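Local atomic coordinates of single-stranded DNA-binding protein WHY1, chloroplastic (Solanum tuberosum, PDB entry 1L3A), a protein that binds single-stranded DNA as a homotetramer and activates transcription of the pathogenesis-related gene PR-10a. Residues V40-Y45 against F173-S178; A50-P55 against Y89-K94; T102-I107 against S178-V183; N150-N155 against D161-I166. All blocks are in the same frame, centred on the assembly; numbering follows the deposited sequence.

Interaction 1. Residues V40-Y45 against F173-S178; sequences VGYSIY and FAVLVS
A chi1 of 177° on Tyr-42 swings the phenol ring away from the strand backbone and toward the helix, where Val-175 places CG1 over it. That methyl is put there by a chi1 of 176°, which directs CG1 to the ring and leaves CG2 beside the backbone N, near the phenol oxygen. The result is a CH-pi contact: Val-175 CG1 lies 3.9 Å from the centroid of the Tyr-42 ring and 14° off its normal, shifted a little toward the CZ rim, so that CZ of Tyr-42 is the ring atom closest to Val-175 CG1, at 3.8 Å. The two side chains cross at about a right angle. Leu-176 meets the same ring farther back. Its CD2 sits 3.9 Å from Tyr-42 CD2 and approaches obliquely, while the leucine also rests on Val-53 of the next strand and on Phe-149. One tyrosine therefore bridges two successive residues of helix 170-188. The polar end is not left to the apolar packing, since Tyr-42 OH is hydrogen-bonded to Thr-102 OG1 of a neighbouring subunit; Val-101 of that subunit packs on Val-175. All three touching residues are buried, with the neighbouring subunit packed close by. Strand 38-45, an outer strand of its four-stranded sheet within the chain, is in this way packed against the long helix 170-188, the sheet-on-helix arrangement of the Whirly fold, whose helices gather at the core of the cyclic tetramer.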
loop_
_atom_site.group_PDB
_atom_site.type_symbol
_atom_site.label_atom_id
_atom_site.label_comp_id
_atom_site.label_asym_id
_atom_site.label_seq_id
_atom_site.Cartn_x
_atom_site.Cartn_y
_atom_site.Cartn_z
ATOM N N VAL C 40 0.639 21.042 3.732
ATOM C CA VAL C 40 1.216 20.086 4.662
ATOM C C VAL C 40 2.696 19.912 4.362
ATOM O O VAL C 40 3.215 20.504 3.419
ATOM C CB VAL C 40 0.513 18.705 4.541
ATOM C CG1 VAL C 40 -0.979 18.862 4.761
ATOM C CG2 VAL C 40 0.778 18.095 3.166
ATOM N N GLY C 41 3.373 19.100 5.161
ATOM C CA GLY C 41 4.790 18.870 4.937
ATOM C C GLY C 41 5.471 18.220 6.116
ATOM O O GLY C 41 5.383 18.717 7.245
ATOM N N TYR C 42 6.133 17.098 5.857
ATOM C CA TYR C 42 6.853 16.366 6.884
ATOM C C TYR C 42 8.238 16.993 7.024
ATOM O O TYR C 42 8.952 17.157 6.041
ATOM C CB TYR C 42 6.983 14.891 6.489
ATOM C CG TYR C 42 7.776 14.061 7.472
ATOM C CD1 TYR C 42 7.339 13.894 8.789
ATOM C CD2 TYR C 42 8.950 13.427 7.080
ATOM C CE1 TYR C 42 8.067 13.107 9.696
ATOM C CE2 TYR C 42 9.679 12.640 7.964
ATOM C CZ TYR C 42 9.239 12.484 9.265
ATOM O OH TYR C 42 9.983 11.711 10.123
ATOM N N SER C 43 8.621 17.315 8.252
ATOM C CA SER C 43 9.905 17.953 8.517
ATOM C C SER C 43 10.812 17.129 9.399
ATOM O O SER C 43 10.362 16.506 10.360
ATOM C CB SER C 43 9.689 19.310 9.189
ATOM O OG SER C 43 8.972 20.181 8.340
ATOM N N ILE C 44 12.097 17.147 9.067
ATOM C CA ILE C 44 13.130 16.439 9.810
ATOM C C ILE C 44 14.096 17.506 10.334
ATOM O O ILE C 44 14.711 18.218 9.547
ATOM C CB ILE C 44 13.864 15.458 8.869
ATOM C CG1 ILE C 44 12.877 14.372 8.425
ATOM C CG2 ILE C 44 15.119 14.879 9.541
ATOM C CD1 ILE C 44 13.408 13.436 7.383
ATOM N N TYR C 45 14.224 17.619 11.655
ATOM C CA TYR C 45 15.110 18.621 12.257
ATOM C C TYR C 45 16.406 18.035 12.817
ATOM O O TYR C 45 16.369 17.186 13.703
ATOM C CB TYR C 45 14.361 19.372 13.353
ATOM C CG TYR C 45 13.104 20.053 12.856
ATOM C CD1 TYR C 45 11.840 19.615 13.256
ATOM C CD2 TYR C 45 13.177 21.132 11.977
ATOM C CE1 TYR C 45 10.679 20.245 12.789
ATOM C CE2 TYR C 45 12.025 21.766 11.507
ATOM C CZ TYR C 45 10.783 21.316 11.917
ATOM O OH TYR C 45 9.649 21.934 11.443
ATOM N N PHE C 173 13.390 7.463 7.383
ATOM C CA PHE C 173 13.351 7.037 5.997
ATOM C C PHE C 173 12.079 6.218 5.704
ATOM O O PHE C 173 11.511 6.298 4.614
ATOM C CB PHE C 173 14.581 6.194 5.687
ATOM C CG PHE C 173 14.929 6.158 4.246
ATOM C CD1 PHE C 173 15.527 7.257 3.636
ATOM C CD2 PHE C 173 14.659 5.024 3.490
ATOM C CE1 PHE C 173 15.861 7.230 2.278
ATOM C CE2 PHE C 173 14.983 4.978 2.135
ATOM C CZ PHE C 173 15.586 6.084 1.525
ATOM N N ALA C 174 11.648 5.428 6.685
ATOM C CA ALA C 174 10.449 4.607 6.539
ATOM C C ALA C 174 9.216 5.505 6.445
ATOM O O ALA C 174 8.253 5.166 5.765
ATOM C CB ALA C 174 10.315 3.650 7.719
ATOM N N VAL C 175 9.238 6.644 7.135
ATOM C CA VAL C 175 8.104 7.556 7.060
ATOM C C VAL C 175 8.006 8.101 5.623
ATOM O O VAL C 175 6.917 8.167 5.053
ATOM C CB VAL C 175 8.245 8.722 8.039
ATOM C CG1 VAL C 175 7.097 9.689 7.847
ATOM C CG2 VAL C 175 8.249 8.198 9.471
ATOM N N LEU C 176 9.144 8.471 5.041
ATOM C CA LEU C 176 9.185 8.975 3.669
ATOM C C LEU C 176 8.710 7.888 2.710
ATOM O O LEU C 176 7.950 8.159 1.787
ATOM C CB LEU C 176 10.610 9.389 3.280
ATOM C CG LEU C 176 11.237 10.559 4.027
ATOM C CD1 LEU C 176 12.655 10.790 3.482
ATOM C CD2 LEU C 176 10.379 11.810 3.855
ATOM N N VAL C 177 9.165 6.657 2.933
ATOM C CA VAL C 177 8.761 5.539 2.092
ATOM C C VAL C 177 7.249 5.316 2.189
ATOM O O VAL C 177 6.584 5.120 1.182
ATOM C CB VAL C 177 9.527 4.248 2.485
ATOM C CG1 VAL C 177 8.923 3.020 1.774
ATOM C CG2 VAL C 177 10.993 4.403 2.100
ATOM N N SER C 178 6.698 5.360 3.397
ATOM C CA SER C 178 5.259 5.176 3.562
ATOM C C SER C 178 4.491 6.315 2.878
ATOM O O SER C 178 3.563 6.077 2.102
ATOM C CB SER C 178 4.883 5.122 5.043
ATOM O OG SER C 178 3.497 4.822 5.207
#

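Interaction 2. Residues A50-P55 against Y89-K94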
loop_
_atom_site.group_PDB
_atom_site.type_symbol
_atom_site.label_atom_id
_atom_site.label_comp_id
_atom_site.label_asym_id
_atom_site.label_seq_id
_atom_site.Cartn_x
_atom_site.Cartn_y
_atom_site.Cartn_z
ATOM N N ALA C 50 17.774 21.383 8.377
ATOM C CA ALA C 50 16.409 20.884 8.464
ATOM C C ALA C 50 15.928 20.525 7.050
ATOM O O ALA C 50 16.402 21.087 6.060
ATOM C CB ALA C 50 15.503 21.944 9.072
ATOM N N LEU C 51 14.983 19.588 6.967
ATOM C CA LEU C 51 14.433 19.150 5.685
ATOM C C LEU C 51 12.920 18.979 5.741
ATOM O O LEU C 51 12.415 18.236 6.571
ATOM C CB LEU C 51 15.059 17.813 5.279
ATOM C CG LEU C 51 14.488 17.131 4.026
ATOM C CD1 LEU C 51 14.813 17.949 2.764
ATOM C CD2 LEU C 51 15.078 15.736 3.917
ATOM N N THR C 52 12.204 19.676 4.863
ATOM C CA THR C 52 10.752 19.566 4.783
ATOM C C THR C 52 10.377 18.890 3.455
ATOM O O THR C 52 10.947 19.193 2.403
ATOM C CB THR C 52 10.082 20.933 4.818
ATOM O OG1 THR C 52 10.566 21.709 3.719
ATOM C CG2 THR C 52 10.383 21.645 6.125
ATOM N N VAL C 53 9.405 17.988 3.503
ATOM C CA VAL C 53 8.990 17.258 2.308
ATOM C C VAL C 53 7.509 17.541 2.070
ATOM O O VAL C 53 6.689 17.373 2.963
ATOM C CB VAL C 53 9.238 15.746 2.515
ATOM C CG1 VAL C 53 8.983 14.971 1.237
ATOM C CG2 VAL C 53 10.669 15.537 2.972
ATOM N N GLU C 54 7.173 17.978 0.865
ATOM C CA GLU C 54 5.800 18.333 0.550
ATOM C C GLU C 54 5.335 17.881 -0.845
ATOM O O GLU C 54 6.058 18.034 -1.838
ATOM C CB GLU C 54 5.649 19.856 0.684
ATOM C CG GLU C 54 4.350 20.419 0.157
ATOM C CD GLU C 54 4.367 21.944 0.069
ATOM O OE1 GLU C 54 4.305 22.608 1.127
ATOM O OE2 GLU C 54 4.448 22.478 -1.063
ATOM N N PRO C 55 4.119 17.319 -0.936
ATOM C CA PRO C 55 3.576 16.860 -2.224
ATOM C C PRO C 55 3.124 18.047 -3.084
ATOM O O PRO C 55 2.776 19.104 -2.553
ATOM C CB PRO C 55 2.398 15.989 -1.812
ATOM C CG PRO C 55 1.881 16.716 -0.608
ATOM C CD PRO C 55 3.168 17.060 0.160
ATOM N N TYR C 89 16.386 27.317 12.180
ATOM C CA TYR C 89 16.903 27.255 10.831
ATOM C C TYR C 89 16.595 28.501 10.023
ATOM O O TYR C 89 15.552 29.122 10.200
ATOM C CB TYR C 89 16.337 26.009 10.151
ATOM C CG TYR C 89 16.535 24.774 11.000
ATOM C CD1 TYR C 89 15.594 24.394 11.959
ATOM C CD2 TYR C 89 17.709 24.037 10.908
ATOM C CE1 TYR C 89 15.833 23.305 12.807
ATOM C CE2 TYR C 89 17.951 22.956 11.748
ATOM C CZ TYR C 89 17.018 22.598 12.692
ATOM O OH TYR C 89 17.301 21.533 13.516
ATOM N N ASP C 90 17.512 28.861 9.131
ATOM C CA ASP C 90 17.346 30.048 8.301
ATOM C C ASP C 90 16.717 29.741 6.942
ATOM O O ASP C 90 17.420 29.468 5.964
ATOM C CB ASP C 90 18.702 30.736 8.108
ATOM C CG ASP C 90 18.591 32.029 7.320
ATOM O OD1 ASP C 90 17.549 32.709 7.440
ATOM O OD2 ASP C 90 19.549 32.375 6.590
ATOM N N TRP C 91 15.389 29.812 6.885
ATOM C CA TRP C 91 14.668 29.526 5.654
ATOM C C TRP C 91 14.869 30.547 4.547
ATOM O O TRP C 91 14.398 30.352 3.427
ATOM C CB TRP C 91 13.180 29.344 5.956
ATOM C CG TRP C 91 12.940 28.122 6.808
ATOM C CD1 TRP C 91 12.730 28.087 8.154
ATOM C CD2 TRP C 91 12.984 26.757 6.373
ATOM N NE1 TRP C 91 12.647 26.786 8.585
ATOM C CE2 TRP C 91 12.800 25.950 7.511
ATOM C CE3 TRP C 91 13.167 26.139 5.129
ATOM C CZ2 TRP C 91 12.794 24.554 7.443
ATOM C CZ3 TRP C 91 13.164 24.748 5.061
ATOM C CH2 TRP C 91 12.981 23.974 6.209
ATOM N N SER C 92 15.575 31.630 4.855
ATOM C CA SER C 92 15.848 32.659 3.858
ATOM C C SER C 92 16.985 32.154 2.976
ATOM O O SER C 92 17.161 32.603 1.843
ATOM C CB SER C 92 16.255 33.971 4.534
ATOM O OG SER C 92 15.246 34.399 5.429
ATOM N N ARG C 93 17.765 31.223 3.510
ATOM C CA ARG C 93 18.867 30.628 2.763
ATOM C C ARG C 93 18.524 29.180 2.404
ATOM O O ARG C 93 19.414 28.344 2.255
ATOM C CB ARG C 93 20.156 30.649 3.590
ATOM C CG ARG C 93 20.973 31.930 3.495
ATOM C CD ARG C 93 22.262 31.777 4.287
ATOM N NE ARG C 93 21.991 31.645 5.717
ATOM C CZ ARG C 93 22.698 30.886 6.550
ATOM N NH1 ARG C 93 23.727 30.175 6.099
ATOM N NH2 ARG C 93 22.377 30.840 7.837
ATOM N N LYS C 94 17.234 28.892 2.261
ATOM C CA LYS C 94 16.788 27.543 1.932
ATOM C C LYS C 94 17.067 27.192 0.483
ATOM O O LYS C 94 17.051 28.063 -0.386
ATOM C CB LYS C 94 15.286 27.389 2.193
ATOM C CG LYS C 94 14.398 28.111 1.192
ATOM C CD LYS C 94 12.930 27.903 1.513
ATOM C CE LYS C 94 12.027 28.665 0.549
ATOM N NZ LYS C 94 10.580 28.567 0.925
#
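A 2.7 Å salt bridge from Arg-93 NE to Asp-90 OD2 braces the turn that brings the rings of Tyr-89 and Trp-91 against Ala-50 and Thr-52. The guanidinium approaches the anti lone pair of OD2, with the oxygen 17° out of its plane. All this belongs to one antiparallel sheet of the Whirly fold: 50-55 lies on strand 49-62, 89-94 is an irregular part of the interrupted strand 88-99, and strand 68-85 runs between them. Ala-50 does most of the work. Its CB stands over the centre of the Tyr-89 ring, 3.5 Å from the centroid and 11° off the normal, a CH-pi contact, and it also touches the indole of Trp-91 obliquely, CB to CZ2 4.1 Å. Tyr-89 OH is hydrogen-bonded to the carbonyl O of Lys-46, which ties the far end of the ring to the turn between strands 38-45 and 49-62. Ala-50 falls within residues 46-51, required for binding single-stranded DNA, so these aromatic rings lie beside that region. Thr-52 and Trp-91 approach from opposite directions, the threonine methyl CG2 coming to the indole obliquely, 3.5 Å from Trp-91 CH2.

Interaction 3. Residues T102-I107 against S178-V183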
loop_
_atom_site.group_PDB
_atom_site.type_symbol
_atom_site.label_atom_id
_atom_site.label_comp_id
_atom_site.label_asym_id
_atom_site.label_seq_id
_atom_site.Cartn_x
_atom_site.Cartn_y
_atom_site.Cartn_z
ATOM N N THR C 102 9.522 9.375 -10.905
ATOM C CA THR C 102 10.562 8.388 -11.167
ATOM C C THR C 102 11.666 8.473 -10.118
ATOM O O THR C 102 12.207 7.455 -9.682
ATOM C CB THR C 102 11.171 8.575 -12.578
ATOM O OG1 THR C 102 10.165 8.324 -13.567
ATOM C CG2 THR C 102 12.310 7.607 -12.799
ATOM N N GLU C 103 11.993 9.698 -9.722
ATOM C CA GLU C 103 13.003 9.929 -8.706
ATOM C C GLU C 103 12.475 9.408 -7.367
ATOM O O GLU C 103 13.232 8.854 -6.568
ATOM C CB GLU C 103 13.324 11.422 -8.631
ATOM C CG GLU C 103 13.940 11.940 -9.926
ATOM C CD GLU C 103 14.127 13.442 -9.950
ATOM O OE1 GLU C 103 13.115 14.180 -9.995
ATOM O OE2 GLU C 103 15.292 13.886 -9.927
ATOM N N ILE C 104 11.174 9.580 -7.124
ATOM C CA ILE C 104 10.580 9.086 -5.887
ATOM C C ILE C 104 10.696 7.563 -5.925
ATOM O O ILE C 104 10.787 6.906 -4.882
ATOM C CB ILE C 104 9.100 9.489 -5.766
ATOM C CG1 ILE C 104 9.001 10.978 -5.463
ATOM C CG2 ILE C 104 8.403 8.649 -4.688
ATOM C CD1 ILE C 104 7.602 11.504 -5.534
ATOM N N GLY C 105 10.710 7.014 -7.138
ATOM C CA GLY C 105 10.845 5.576 -7.300
ATOM C C GLY C 105 12.198 5.091 -6.810
ATOM O O GLY C 105 12.315 4.010 -6.232
ATOM N N SER C 106 13.231 5.894 -7.034
ATOM C CA SER C 106 14.572 5.527 -6.590
ATOM C C SER C 106 14.712 5.535 -5.070
ATOM O O SER C 106 15.491 4.761 -4.511
ATOM C CB SER C 106 15.614 6.467 -7.190
ATOM O OG SER C 106 15.825 6.152 -8.548
ATOM N N ILE C 107 13.958 6.408 -4.409
ATOM C CA ILE C 107 14.007 6.518 -2.960
ATOM C C ILE C 107 13.357 5.318 -2.276
ATOM O O ILE C 107 13.968 4.680 -1.422
ATOM C CB ILE C 107 13.295 7.808 -2.473
ATOM C CG1 ILE C 107 13.973 9.038 -3.077
ATOM C CG2 ILE C 107 13.307 7.882 -0.943
ATOM C CD1 ILE C 107 15.400 9.227 -2.643
ATOM N N SER C 178 6.698 5.360 3.397
ATOM C CA SER C 178 5.259 5.176 3.562
ATOM C C SER C 178 4.491 6.315 2.878
ATOM O O SER C 178 3.563 6.077 2.102
ATOM C CB SER C 178 4.883 5.122 5.043
ATOM O OG SER C 178 3.497 4.822 5.207
ATOM N N ALA C 179 4.900 7.551 3.150
ATOM C CA ALA C 179 4.252 8.721 2.563
ATOM C C ALA C 179 4.394 8.754 1.036
ATOM O O ALA C 179 3.432 9.047 0.333
ATOM C CB ALA C 179 4.824 10.003 3.179
ATOM N N PHE C 180 5.586 8.458 0.522
ATOM C CA PHE C 180 5.802 8.451 -0.921
ATOM C C PHE C 180 4.961 7.380 -1.640
ATOM O O PHE C 180 4.490 7.608 -2.756
ATOM C CB PHE C 180 7.286 8.228 -1.238
ATOM C CG PHE C 180 8.151 9.449 -1.033
ATOM C CD1 PHE C 180 7.600 10.652 -0.582
ATOM C CD2 PHE C 180 9.522 9.393 -1.285
ATOM C CE1 PHE C 180 8.403 11.786 -0.382
ATOM C CE2 PHE C 180 10.343 10.524 -1.090
ATOM C CZ PHE C 180 9.779 11.720 -0.638
ATOM N N ASN C 181 4.795 6.217 -1.013
ATOM C CA ASN C 181 4.008 5.142 -1.601
ATOM C C ASN C 181 2.551 5.568 -1.667
ATOM O O ASN C 181 1.827 5.226 -2.605
ATOM C CB ASN C 181 4.126 3.861 -0.768
ATOM C CG ASN C 181 5.142 2.898 -1.330
ATOM O OD1 ASN C 181 5.137 2.619 -2.532
ATOM N ND2 ASN C 181 6.011 2.369 -0.470
ATOM N N PHE C 182 2.132 6.320 -0.658
ATOM C CA PHE C 182 0.775 6.823 -0.598
ATOM C C PHE C 182 0.470 7.867 -1.681
ATOM O O PHE C 182 -0.571 7.784 -2.335
ATOM C CB PHE C 182 0.517 7.437 0.774
ATOM C CG PHE C 182 -0.733 8.249 0.837
ATOM C CD1 PHE C 182 -1.965 7.631 1.018
ATOM C CD2 PHE C 182 -0.688 9.624 0.669
ATOM C CE1 PHE C 182 -3.128 8.373 1.027
ATOM C CE2 PHE C 182 -1.854 10.390 0.674
ATOM C CZ PHE C 182 -3.075 9.778 0.851
ATOM N N VAL C 183 1.364 8.845 -1.867
ATOM C CA VAL C 183 1.099 9.893 -2.860
ATOM C C VAL C 183 1.375 9.563 -4.312
ATOM O O VAL C 183 0.880 10.255 -5.187
ATOM C CB VAL C 183 1.872 11.225 -2.599
ATOM C CG1 VAL C 183 1.317 11.928 -1.412
ATOM C CG2 VAL C 183 3.354 10.963 -2.490
#
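Phe-180 lies over Ile-104, with CG1 of the isoleucine above one ring face and CG2 packed on the stem of the phenylalanine, 3.7 Å from Phe-180 CB. The contact joins the short helix 101-108 to the long helix 170-188, the helical part of the Whirly fold. Phe-180 has chi2 at 0°, which brings the ring plane into line with the CA and CB atoms and turns CD2 toward helix 101-108; Ile-104 CG2 is 3.7 Å from Phe-180 CD2 as well. In both isoleucines CG2 stands opposite the backbone N, and this branch reaches the phenylalanine from each, one turn apart along the helix. Both cross the ring's side chain obliquely, but they meet different parts of it, Ile-104 a face and the stem, Ile-107 the edge. The contact is apolar and buried, and Val-76 of strand 68-85 touches both Ile-104 and Phe-180, so the helix pair also sits on the sheet. Ser-106, on the same short helix, turns to another chain and packs on Ala-171 of a neighbouring subunit. At the ring edge, near its plane, Ile-107 CG2 comes 4.0 Å from Phe-180 CE2.

Interaction 4. Residues N150-N155 against D161-I166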
loop_
_atom_site.group_PDB
_atom_site.type_symbol
_atom_site.label_atom_id
_atom_site.label_comp_id
_atom_site.label_asym_id
_atom_site.label_seq_id
_atom_site.Cartn_x
_atom_site.Cartn_y
_atom_site.Cartn_z
ATOM N N ASN C 150 22.363 14.869 0.655
ATOM C CA ASN C 150 23.262 15.984 0.440
ATOM C C ASN C 150 22.881 16.781 -0.802
ATOM O O ASN C 150 22.860 16.236 -1.906
ATOM C CB ASN C 150 24.696 15.488 0.307
ATOM C CG ASN C 150 25.695 16.629 0.175
ATOM O OD1 ASN C 150 26.024 17.290 1.156
ATOM N ND2 ASN C 150 26.164 16.876 -1.043
ATOM N N LEU C 151 22.587 18.065 -0.623
ATOM C CA LEU C 151 22.225 18.917 -1.747
ATOM C C LEU C 151 23.334 19.886 -2.116
ATOM O O LEU C 151 23.791 20.654 -1.281
ATOM C CB LEU C 151 20.960 19.730 -1.443
ATOM C CG LEU C 151 20.487 20.664 -2.574
ATOM C CD1 LEU C 151 20.301 19.863 -3.874
ATOM C CD2 LEU C 151 19.197 21.353 -2.179
ATOM N N SER C 152 23.758 19.838 -3.374
ATOM C CA SER C 152 24.799 20.722 -3.893
ATOM C C SER C 152 24.187 21.695 -4.892
ATOM O O SER C 152 23.465 21.290 -5.805
ATOM C CB SER C 152 25.897 19.919 -4.602
ATOM O OG SER C 152 26.959 19.613 -3.717
ATOM N N VAL C 153 24.472 22.978 -4.712
ATOM C CA VAL C 153 23.963 23.997 -5.618
ATOM C C VAL C 153 25.141 24.824 -6.117
ATOM O O VAL C 153 25.892 25.382 -5.328
ATOM C CB VAL C 153 22.950 24.923 -4.908
ATOM C CG1 VAL C 153 22.370 25.928 -5.898
ATOM C CG2 VAL C 153 21.836 24.087 -4.287
ATOM N N GLN C 154 25.313 24.880 -7.431
ATOM C CA GLN C 154 26.403 25.638 -8.020
ATOM C C GLN C 154 25.907 26.666 -9.018
ATOM O O GLN C 154 25.120 26.356 -9.911
ATOM C CB GLN C 154 27.386 24.705 -8.729
ATOM C CG GLN C 154 28.170 23.769 -7.828
ATOM C CD GLN C 154 28.099 22.337 -8.314
ATOM O OE1 GLN C 154 27.191 21.607 -7.864
ATOM N NE2 GLN C 154 28.933 21.945 -9.158
ATOM N N ASN C 155 26.379 27.892 -8.860
ATOM C CA ASN C 155 26.024 28.967 -9.770
ATOM C C ASN C 155 27.323 29.692 -10.106
ATOM O O ASN C 155 28.064 30.117 -9.215
ATOM C CB ASN C 155 25.014 29.916 -9.124
ATOM C CG ASN C 155 25.520 31.337 -9.050
ATOM O OD1 ASN C 155 26.229 31.707 -8.117
ATOM N ND2 ASN C 155 25.174 32.140 -10.050
ATOM N N ASP C 161 28.350 28.560 -4.215
ATOM C CA ASP C 161 28.557 27.119 -4.216
ATOM C C ASP C 161 28.120 26.598 -2.852
ATOM O O ASP C 161 28.933 26.436 -1.941
ATOM C CB ASP C 161 30.029 26.785 -4.474
ATOM C CG ASP C 161 30.285 25.291 -4.529
ATOM O OD1 ASP C 161 29.613 24.599 -5.322
ATOM O OD2 ASP C 161 31.156 24.805 -3.780
ATOM N N GLU C 162 26.823 26.349 -2.723
ATOM C CA GLU C 162 26.252 25.862 -1.476
ATOM C C GLU C 162 26.192 24.348 -1.360
ATOM O O GLU C 162 26.083 23.622 -2.348
ATOM C CB GLU C 162 24.838 26.419 -1.287
ATOM C CG GLU C 162 24.766 27.901 -0.963
ATOM C CD GLU C 162 23.331 28.388 -0.800
ATOM O OE1 GLU C 162 22.585 27.803 0.021
ATOM O OE2 GLU C 162 22.950 29.360 -1.490
ATOM N N ASN C 163 26.249 23.882 -0.125
ATOM C CA ASN C 163 26.176 22.465 0.153
ATOM C C ASN C 163 25.417 22.321 1.473
ATOM O O ASN C 163 25.725 23.008 2.440
ATOM C CB ASN C 163 27.582 21.883 0.277
ATOM C CG ASN C 163 27.644 20.419 -0.123
ATOM O OD1 ASN C 163 27.539 20.079 -1.303
ATOM N ND2 ASN C 163 27.809 19.544 0.862
ATOM N N ILE C 164 24.399 21.463 1.491
ATOM C CA ILE C 164 23.625 21.225 2.703
ATOM C C ILE C 164 23.514 19.716 2.900
ATOM O O ILE C 164 23.072 18.988 2.013
ATOM C CB ILE C 164 22.211 21.854 2.630
ATOM C CG1 ILE C 164 22.317 23.344 2.309
ATOM C CG2 ILE C 164 21.514 21.721 3.973
ATOM C CD1 ILE C 164 20.973 24.061 2.223
ATOM N N TYR C 165 23.927 19.270 4.079
ATOM C CA TYR C 165 23.955 17.863 4.460
ATOM C C TYR C 165 22.975 17.586 5.607
ATOM O O TYR C 165 22.823 18.412 6.505
ATOM C CB TYR C 165 25.389 17.543 4.910
ATOM C CG TYR C 165 25.666 16.114 5.299
ATOM C CD1 TYR C 165 26.170 15.206 4.371
ATOM C CD2 TYR C 165 25.464 15.676 6.607
ATOM C CE1 TYR C 165 26.471 13.898 4.736
ATOM C CE2 TYR C 165 25.754 14.368 6.983
ATOM C CZ TYR C 165 26.260 13.484 6.044
ATOM O OH TYR C 165 26.554 12.190 6.416
ATOM N N ILE C 166 22.313 16.430 5.586
ATOM C CA ILE C 166 21.402 16.085 6.672
ATOM C C ILE C 166 21.237 14.569 6.796
ATOM O O ILE C 166 20.932 13.884 5.823
ATOM C CB ILE C 166 20.003 16.777 6.504
ATOM C CG1 ILE C 166 19.233 16.699 7.823
ATOM C CG2 ILE C 166 19.177 16.096 5.412
ATOM C CD1 ILE C 166 17.921 17.437 7.806
#
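Asn-163 carries its amide off CB toward strand 150-155: CG comes 3.7 Å from both Ser-152 OG and Asn-150 OD1, OD1 takes a bond from Ser-152 OG (2.5 Å, a length that is doubtful), and ND2 approaches Asn-150 OD1 at 2.9 Å. This is one face of an antiparallel beta hairpin, strands 146-155 and 161-169, at the outer end of a four-stranded sheet of the Whirly fold. The serine hydroxyl arrives nearly along the C=O axis of Asn-163. The bond to Asn-150 OD1 is weak, bent to 118° at the hydrogen, and the return bond, Asn-150 ND2 to Asn-163 OD1, is long and weak; the two amide planes stand 47° apart. Beneath these groups the strands zip together. The hydrogen-bonded pair Leu-151 and Ile-164 is joined by N-H to O bonds in both directions, and Val-153 with Glu-162 likewise. The opposite face carries Leu-151, Val-153, Glu-162 and Ile-164, which turn to the sheet that holds strands 68-85 and 88-99: Leu-151 and Ile-164 rest on Phe-80. The ring of Tyr-165 meets Phe-148, and Asn-150 OD1 lies at its edge, 3.8 Å from Tyr-165 CD1.

How the interactions relate
Interactions 1 and 2 draw on neighbouring strands of one sheet, 38-45 and 49-62, their centres 13 Å apart, joined by the probable bond from Val-53 N to Tyr-42 O. Interaction 4 belongs to the second sheet and faces the first, with Ile-166 CD1 resting on Leu-51 and Ile-44. Interactions 1 and 3 share helix 170-188 and Ser-178, their centres 11 Å apart, and their segments alternate along the chain; Phe-180 also packs on Val-53. Interaction 2 closes before 3 and 4 open, and interaction 4 is nested within the loops of 1 and 3. The helix thus ties sheet and subunit interface together, while interactions 2 and 4 lie beside residues 46-51, required for single-stranded DNA binding.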